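Local atomic coordinates of activated BY transcription factor SSRB (Salmonella enterica, PDB entry 2WNW), a protein that belongs to glycoside hydrolase family 30, pairing a TIM-barrel domain with a beta-sandwich domain. Residues 244-249 and 275-280; 240-245 and 265-270; 390-395 and 415-420. One frame throughout, in Å; residues are numbered along the deposited sequence.

Contact 1: residues 244-249 and 275-280; sequences GLVDWA and FSQIQY
The carboxamide of Gln277 meets the first turn of helix 245-252 through OE1, which lies in line with the backbone N-H of Val246; the other flat group, the Tyr280 ring, takes Val246 CG1 obliquely against CD2, at 4.0 Å. From Val246 N to Gln277 OE1 is 3.0 Å, the hydrogen bond is nearly straight (177° at the hydrogen), and the donor lies in the plane of the amide carbonyl. With CG anti to its own carbonyl carbon (chi1 -70°) and the chain extended beyond it, Gln277 is long enough to span two helical segments, 245-249 and 275-280, whose axes come no closer than 9.7 Å. Val246 CG2 packs on Gln277 CB and CG, both at 3.7 Å, covering the aliphatic stem. Beside it, Leu245 CD2 rests 3.9 Å from Ile278 CG1, an apolar pair suited to the buried side that faces the barrel strands. Leu37 of the second subunit also packs on Val246. Gln277 OE1 takes a further hydrogen bond from water 1, which in turn accepts from Asp247 N, while Gln277 NE2 donates to Asp243 O. A neutral amide, able to accept and donate at once, thus satisfies backbone groups at the helix start, where N-H groups lack partners within the helix.

Contact 2: residues 240-245 and 265-270; sequences HDKDGL and LAFHWY
Lys242 and Phe267 meet because of their torsions: Lys242 CG stands anti to its carbonyl carbon (chi1 -68°), and the Phe267 ring is set between its own backbone N and carbonyl carbon (chi1 55°), which brings its CD2 to within 3.5 Å of Lys242 CG. The setting is the TIM barrel, where the loop after strand 234-239 bends over the end of the neighbouring parallel strand 264-268. His268 N donates to His240 O across 2.7 Å, and the same oxygen receives a CA-H...O contact from Phe267 CA. A weak bond from Lys242 N to His268 O follows.

The lysine stem obliquely crosses the phenylalanine ring, so its methylenes give apolar cover while the ammonium group travels on to a salt bridge with Asp316; such a long side chain suits a buried place where its tip has an acid to meet. Further along, Leu245 CD1 adds an apolar contact with Leu265 CD2 at 4.0 Å, continuing the hydrophobic layer between strand and helix.

On the other side of the strand, the His268 ring lies with one face under the backbone of His240, and its NE2 is hydrogen-bonded to Asp239, which probably helps fix the ring's rotation. From the facing loop, the short carboxylate of Asp241 reaches across to one main-chain N-H beyond the strand: its OD1 accepts a weak, bent hydrogen bond from Tyr270 N at 3.2 Å, with the carboxylate and phenol ring planes 82° apart and OD1 lying at the ring's edge.

Contact 3: residues 390-395 and 415-420; sequences DNLLEE and QERRCR
Asp390 to Leu393 form a type I beta turn that leads into strand 393-399, whose first residues cross those of strand 417-423 at -44°, with axes 9.7 Å apart, too far for backbone pairing and bridged instead by side chains. Asp390 OD2 is gripped end-on by both terminal nitrogens of Arg417, NH1 at 2.9 Å and NH2 at 3.1 Å. The oxygen lies in the guanidinium plane, yet both nitrogens approach it from above the same face of the carboxylate, and the two planes stand 58° apart. Bends at chi2 and chi3 fold the arginine back to bring its end to the turn. Asp suits this position because its other oxygen, OD1, accepts from Leu392 N at 2.9 Å, an Asx turn that steadies the carboxylate for the salt bridge. These strands belong to the beta-sandwich domain, and beneath the charged pair lies its apolar filling: Leu393 CD1 packs 3.9 Å from Cys419 CB, and Leu393 CD2 lies 4.1 Å from Arg417 CB. Branched leucine can thus serve two neighbours, one on each methyl, while small Cys419 fits the buried side of its strand. Arg417 also has a second acid, Asp413, on NH2, and NH1 bonds Tyr389 OH.

Overall arrangement
Contacts 1 and 2 lie side by side in the TIM-barrel domain, their centres about 8 Å apart. They share Gly244 and Leu245: residues 240-245 leave strand 234-239 and enter helix 245-252, while residues 265-270 end strand 264-268 and precede helix 275-284. Two successive beta-alpha units are therefore joined twice, once from loop to strand and once from helix to helix, and Ile278 CD1 of contact 1 packs on Lys242 CD of contact 2. Contact 3 comes later in the chain, in the beta-sandwich domain, with its centre about 27 Å from that of contact 1. Contacts 1 and 3 both touch the second subunit, so each domain contributes to the dimer.

Contact 1: residues 244-249 and 275-280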
# COMPACT_ATOMS: atom_id res chain seq x y z
N GLY A 244 6.87 -8.34 13.31
CA GLY A 244 7.98 -7.85 14.13
C GLY A 244 9.17 -7.37 13.33
O GLY A 244 10.25 -7.13 13.87
N LEU A 245 8.95 -7.19 12.03
CA LEU A 245 10.00 -6.77 11.10
C LEU A 245 10.72 -5.46 11.44
O LEU A 245 11.95 -5.43 11.56
CB LEU A 245 9.38 -6.67 9.70
CG LEU A 245 10.25 -6.85 8.46
CD1 LEU A 245 11.12 -8.09 8.59
CD2 LEU A 245 9.34 -6.95 7.24
N VAL A 246 9.97 -4.37 11.59
CA VAL A 246 10.58 -3.08 11.89
C VAL A 246 11.28 -3.02 13.24
O VAL A 246 12.40 -2.51 13.35
CB VAL A 246 9.53 -1.94 11.79
CG1 VAL A 246 10.17 -0.61 12.17
CG2 VAL A 246 8.99 -1.87 10.36
N ASP A 247 10.63 -3.55 14.28
CA ASP A 247 11.22 -3.54 15.62
C ASP A 247 12.59 -4.21 15.65
O ASP A 247 13.54 -3.69 16.24
CB ASP A 247 10.30 -4.24 16.63
CG ASP A 247 8.97 -3.53 16.82
OD1 ASP A 247 8.95 -2.29 16.88
OD2 ASP A 247 7.93 -4.23 16.93
N TRP A 248 12.68 -5.37 15.01
CA TRP A 248 13.92 -6.14 14.96
C TRP A 248 14.99 -5.45 14.14
O TRP A 248 16.15 -5.33 14.56
CB TRP A 248 13.64 -7.52 14.38
CG TRP A 248 14.71 -8.53 14.62
CD1 TRP A 248 15.69 -8.92 13.76
CD2 TRP A 248 14.83 -9.37 15.78
NE1 TRP A 248 16.42 -9.96 14.30
CE2 TRP A 248 15.91 -10.25 15.54
CE3 TRP A 248 14.13 -9.47 16.99
CZ2 TRP A 248 16.30 -11.22 16.47
CZ3 TRP A 248 14.52 -10.43 17.91
CH2 TRP A 248 15.60 -11.29 17.65
N ALA A 249 14.61 -4.98 12.95
CA ALA A 249 15.55 -4.30 12.07
C ALA A 249 16.14 -3.07 12.76
O ALA A 249 17.35 -2.83 12.68
CB ALA A 249 14.83 -3.88 10.78
N PHE A 275 2.10 -5.51 5.22
CA PHE A 275 2.90 -5.01 4.10
C PHE A 275 3.62 -3.69 4.40
O PHE A 275 4.72 -3.45 3.90
CB PHE A 275 2.03 -4.85 2.84
CG PHE A 275 1.33 -6.12 2.41
CD1 PHE A 275 2.04 -7.30 2.23
CD2 PHE A 275 -0.04 -6.12 2.18
CE1 PHE A 275 1.40 -8.47 1.82
CE2 PHE A 275 -0.70 -7.29 1.77
CZ PHE A 275 0.02 -8.47 1.59
N SER A 276 2.99 -2.83 5.20
CA SER A 276 3.58 -1.54 5.53
C SER A 276 4.96 -1.63 6.18
O SER A 276 5.78 -0.72 6.01
CB SER A 276 2.64 -0.75 6.45
OG SER A 276 1.50 -0.29 5.74
N GLN A 277 5.22 -2.70 6.91
CA GLN A 277 6.53 -2.84 7.56
C GLN A 277 7.62 -3.15 6.54
O GLN A 277 8.77 -2.76 6.71
CB GLN A 277 6.48 -3.91 8.66
CG GLN A 277 5.65 -3.44 9.86
CD GLN A 277 5.89 -4.25 11.11
OE1 GLN A 277 7.03 -4.57 11.44
NE2 GLN A 277 4.82 -4.57 11.82
N ILE A 278 7.25 -3.85 5.47
CA ILE A 278 8.22 -4.15 4.42
C ILE A 278 8.55 -2.83 3.73
O ILE A 278 9.72 -2.49 3.53
CB ILE A 278 7.64 -5.09 3.35
CG1 ILE A 278 7.21 -6.42 3.98
CG2 ILE A 278 8.70 -5.36 2.27
CD1 ILE A 278 6.53 -7.34 2.99
N GLN A 279 7.51 -2.07 3.38
CA GLN A 279 7.68 -0.79 2.71
C GLN A 279 8.51 0.22 3.50
O GLN A 279 9.35 0.91 2.93
CB GLN A 279 6.32 -0.18 2.38
CG GLN A 279 6.41 1.08 1.54
CD GLN A 279 5.19 1.29 0.69
OE1 GLN A 279 4.10 1.55 1.20
NE2 GLN A 279 5.35 1.18 -0.63
N TYR A 280 8.27 0.30 4.81
CA TYR A 280 9.02 1.23 5.65
C TYR A 280 10.51 0.88 5.60
O TYR A 280 11.36 1.76 5.46
CB TYR A 280 8.53 1.17 7.10
CG TYR A 280 9.16 2.21 8.00
CD1 TYR A 280 8.84 3.56 7.87
CD2 TYR A 280 10.07 1.85 8.99
CE1 TYR A 280 9.41 4.53 8.69
CE2 TYR A 280 10.66 2.81 9.82
CZ TYR A 280 10.32 4.14 9.67
OH TYR A 280 10.89 5.09 10.49
O HOH W 1 7.84 -4.48 14.10

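Contact 2: residues 240-245 and 265-270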
# COMPACT_ATOMS: atom_id res chain seq x y z
N HIS A 240 11.44 -14.51 10.35
CA HIS A 240 10.22 -14.75 11.11
C HIS A 240 9.09 -13.93 10.49
O HIS A 240 9.26 -13.34 9.42
CB HIS A 240 10.46 -14.38 12.58
CG HIS A 240 9.43 -14.91 13.53
ND1 HIS A 240 8.90 -16.18 13.43
CD2 HIS A 240 8.85 -14.35 14.62
CE1 HIS A 240 8.05 -16.38 14.42
NE2 HIS A 240 8.01 -15.29 15.16
N ASP A 241 7.94 -13.89 11.15
CA ASP A 241 6.78 -13.18 10.60
C ASP A 241 6.92 -11.67 10.43
O ASP A 241 7.71 -11.02 11.11
CB ASP A 241 5.55 -13.53 11.43
CG ASP A 241 5.40 -15.03 11.61
OD1 ASP A 241 5.48 -15.75 10.59
OD2 ASP A 241 5.22 -15.48 12.75
N LYS A 242 6.12 -11.11 9.53
CA LYS A 242 6.18 -9.68 9.22
C LYS A 242 5.77 -8.68 10.30
O LYS A 242 6.13 -7.51 10.22
CB LYS A 242 5.41 -9.42 7.93
CG LYS A 242 6.08 -10.03 6.70
CD LYS A 242 5.31 -9.75 5.41
CE LYS A 242 4.18 -10.74 5.21
NZ LYS A 242 3.35 -10.39 4.02
N ASP A 243 5.04 -9.13 11.32
CA ASP A 243 4.61 -8.22 12.38
C ASP A 243 5.74 -7.65 13.24
O ASP A 243 5.58 -6.58 13.83
CB ASP A 243 3.58 -8.93 13.27
CG ASP A 243 4.17 -10.11 14.01
OD1 ASP A 243 4.61 -9.93 15.16
OD2 ASP A 243 4.20 -11.21 13.42
N GLY A 244 6.87 -8.34 13.31
CA GLY A 244 7.98 -7.85 14.13
C GLY A 244 9.17 -7.37 13.33
O GLY A 244 10.25 -7.13 13.87
N LEU A 245 8.95 -7.19 12.03
CA LEU A 245 10.00 -6.77 11.10
C LEU A 245 10.72 -5.46 11.44
O LEU A 245 11.95 -5.43 11.56
CB LEU A 245 9.38 -6.67 9.70
CG LEU A 245 10.25 -6.85 8.46
CD1 LEU A 245 11.12 -8.09 8.59
CD2 LEU A 245 9.34 -6.95 7.24
N LEU A 265 16.96 -8.83 5.77
CA LEU A 265 16.11 -9.62 6.65
C LEU A 265 15.22 -10.55 5.84
O LEU A 265 14.78 -10.20 4.75
CB LEU A 265 15.22 -8.72 7.51
CG LEU A 265 15.88 -7.73 8.48
CD1 LEU A 265 16.23 -6.45 7.73
CD2 LEU A 265 14.91 -7.43 9.61
N ALA A 266 14.99 -11.73 6.38
CA ALA A 266 14.12 -12.70 5.73
C ALA A 266 12.83 -12.68 6.55
O ALA A 266 12.86 -12.37 7.73
CB ALA A 266 14.74 -14.08 5.78
N PHE A 267 11.70 -12.98 5.92
CA PHE A 267 10.44 -12.98 6.67
C PHE A 267 9.46 -14.01 6.15
O PHE A 267 9.57 -14.50 5.03
CB PHE A 267 9.80 -11.59 6.67
CG PHE A 267 9.58 -11.01 5.29
CD1 PHE A 267 10.52 -10.15 4.73
CD2 PHE A 267 8.45 -11.34 4.56
CE1 PHE A 267 10.32 -9.61 3.46
CE2 PHE A 267 8.24 -10.81 3.28
CZ PHE A 267 9.18 -9.94 2.73
N HIS A 268 8.49 -14.35 7.01
CA HIS A 268 7.46 -15.33 6.70
C HIS A 268 6.10 -14.63 6.72
O HIS A 268 6.02 -13.44 7.01
CB HIS A 268 7.49 -16.45 7.75
CG HIS A 268 8.84 -17.10 7.92
ND1 HIS A 268 9.11 -17.99 8.93
CD2 HIS A 268 9.98 -16.97 7.20
CE1 HIS A 268 10.37 -18.38 8.83
NE2 HIS A 268 10.92 -17.78 7.79
N TRP A 269 5.03 -15.37 6.43
CA TRP A 269 3.70 -14.77 6.38
C TRP A 269 2.69 -15.28 7.40
O TRP A 269 1.51 -14.97 7.30
CB TRP A 269 3.10 -14.95 4.98
CG TRP A 269 2.66 -16.37 4.63
CD1 TRP A 269 2.30 -17.37 5.50
CD2 TRP A 269 2.44 -16.90 3.31
NE1 TRP A 269 1.87 -18.48 4.81
CE2 TRP A 269 1.94 -18.22 3.46
CE3 TRP A 269 2.61 -16.39 2.02
CZ2 TRP A 269 1.61 -19.03 2.37
CZ3 TRP A 269 2.28 -17.20 0.92
CH2 TRP A 269 1.78 -18.50 1.11
N TYR A 270 3.14 -16.05 8.38
CA TYR A 270 2.22 -16.66 9.32
C TYR A 270 1.35 -15.78 10.23
O TYR A 270 0.43 -16.29 10.86
CB TYR A 270 2.97 -17.72 10.14
CG TYR A 270 3.61 -18.77 9.26
CD1 TYR A 270 5.00 -18.88 9.17
CD2 TYR A 270 2.84 -19.63 8.48
CE1 TYR A 270 5.60 -19.83 8.33
CE2 TYR A 270 3.42 -20.57 7.64
CZ TYR A 270 4.81 -20.67 7.57
OH TYR A 270 5.39 -21.59 6.74

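Contact 3: residues 390-395 and 415-420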
# COMPACT_ATOMS: atom_id res chain seq x y z
N ASP A 390 -8.76 0.24 -8.22
CA ASP A 390 -9.51 -0.49 -7.19
C ASP A 390 -8.60 -1.52 -6.52
O ASP A 390 -8.09 -2.42 -7.19
CB ASP A 390 -10.71 -1.19 -7.85
CG ASP A 390 -11.67 -1.81 -6.85
OD1 ASP A 390 -11.24 -2.26 -5.77
OD2 ASP A 390 -12.88 -1.87 -7.17
N ASN A 391 -8.40 -1.38 -5.21
CA ASN A 391 -7.55 -2.29 -4.45
C ASN A 391 -7.96 -3.77 -4.50
O ASN A 391 -7.16 -4.63 -4.12
CB ASN A 391 -7.46 -1.84 -2.99
CG ASN A 391 -6.40 -0.78 -2.77
OD1 ASN A 391 -5.86 -0.21 -3.72
ND2 ASN A 391 -6.09 -0.50 -1.50
N LEU A 392 -9.18 -4.06 -4.92
CA LEU A 392 -9.63 -5.44 -5.01
C LEU A 392 -8.97 -6.08 -6.22
O LEU A 392 -8.87 -7.31 -6.32
CB LEU A 392 -11.16 -5.53 -5.12
CG LEU A 392 -11.95 -5.11 -3.88
CD1 LEU A 392 -13.43 -5.36 -4.12
CD2 LEU A 392 -11.48 -5.90 -2.66
N LEU A 393 -8.55 -5.25 -7.17
CA LEU A 393 -7.83 -5.74 -8.33
C LEU A 393 -6.37 -5.57 -7.93
O LEU A 393 -5.76 -4.51 -8.13
CB LEU A 393 -8.15 -4.90 -9.58
CG LEU A 393 -9.45 -5.30 -10.29
CD1 LEU A 393 -9.79 -4.30 -11.38
CD2 LEU A 393 -9.28 -6.70 -10.88
N GLU A 394 -5.82 -6.62 -7.33
CA GLU A 394 -4.44 -6.62 -6.86
C GLU A 394 -3.50 -6.74 -8.05
O GLU A 394 -3.74 -7.53 -8.96
CB GLU A 394 -4.22 -7.77 -5.88
CG GLU A 394 -5.09 -7.67 -4.63
CD GLU A 394 -4.83 -8.79 -3.63
OE1 GLU A 394 -3.70 -9.31 -3.60
OE2 GLU A 394 -5.75 -9.15 -2.88
N GLU A 395 -2.43 -5.97 -8.04
CA GLU A 395 -1.49 -6.00 -9.15
C GLU A 395 -0.08 -5.55 -8.80
O GLU A 395 0.12 -4.75 -7.89
CB GLU A 395 -2.03 -5.11 -10.28
CG GLU A 395 -2.26 -3.64 -9.89
CD GLU A 395 -0.97 -2.83 -9.79
OE1 GLU A 395 -0.03 -3.13 -10.56
OE2 GLU A 395 -0.89 -1.89 -8.97
N GLN A 415 -16.99 -11.04 -8.00
CA GLN A 415 -17.66 -10.76 -9.26
C GLN A 415 -16.61 -10.60 -10.35
O GLN A 415 -15.45 -10.34 -10.06
CB GLN A 415 -18.43 -9.44 -9.21
CG GLN A 415 -19.49 -9.32 -8.15
CD GLN A 415 -20.14 -7.96 -8.20
OE1 GLN A 415 -20.63 -7.54 -9.25
NE2 GLN A 415 -20.13 -7.25 -7.08
N GLU A 416 -17.05 -10.75 -11.59
CA GLU A 416 -16.16 -10.56 -12.73
C GLU A 416 -15.80 -9.08 -12.69
O GLU A 416 -16.66 -8.24 -12.40
CB GLU A 416 -16.90 -10.90 -14.01
CG GLU A 416 -16.11 -10.68 -15.28
CD GLU A 416 -16.96 -10.87 -16.52
OE1 GLU A 416 -17.90 -10.07 -16.73
OE2 GLU A 416 -16.71 -11.83 -17.27
N ARG A 417 -14.54 -8.74 -12.96
CA ARG A 417 -14.13 -7.34 -12.95
C ARG A 417 -13.35 -6.96 -14.20
O ARG A 417 -12.74 -7.82 -14.85
CB ARG A 417 -13.28 -7.05 -11.71
CG ARG A 417 -14.03 -7.17 -10.38
CD ARG A 417 -15.19 -6.19 -10.30
NE ARG A 417 -14.74 -4.80 -10.47
CZ ARG A 417 -14.22 -4.06 -9.50
NH1 ARG A 417 -13.83 -2.82 -9.76
NH2 ARG A 417 -14.09 -4.54 -8.27
N ARG A 418 -13.38 -5.68 -14.54
CA ARG A 418 -12.69 -5.18 -15.72
C ARG A 418 -11.64 -4.14 -15.35
O ARG A 418 -11.74 -3.46 -14.34
CB ARG A 418 -13.67 -4.52 -16.69
CG ARG A 418 -14.66 -5.45 -17.34
CD ARG A 418 -15.61 -4.63 -18.18
NE ARG A 418 -16.34 -3.67 -17.35
CZ ARG A 418 -16.55 -2.40 -17.66
NH1 ARG A 418 -16.08 -1.91 -18.80
NH2 ARG A 418 -17.23 -1.62 -16.84
N CYS A 419 -10.64 -4.02 -16.21
CA CYS A 419 -9.59 -3.05 -16.00
C CYS A 419 -8.91 -2.78 -17.33
O CYS A 419 -9.01 -3.59 -18.26
CB CYS A 419 -8.56 -3.55 -14.99
SG CYS A 419 -7.56 -4.95 -15.52
N ARG A 420 -8.26 -1.64 -17.44
CA ARG A 420 -7.55 -1.30 -18.64
C ARG A 420 -6.10 -1.06 -18.25
O ARG A 420 -5.80 -0.12 -17.52
CB ARG A 420 -8.12 -0.03 -19.28
CG ARG A 420 -9.45 -0.21 -19.99
CD ARG A 420 -9.78 1.04 -20.79
NE ARG A 420 -10.12 2.17 -19.93
CZ ARG A 420 -9.84 3.44 -20.20
NH1 ARG A 420 -9.19 3.76 -21.31
NH2 ARG A 420 -10.21 4.39 -19.35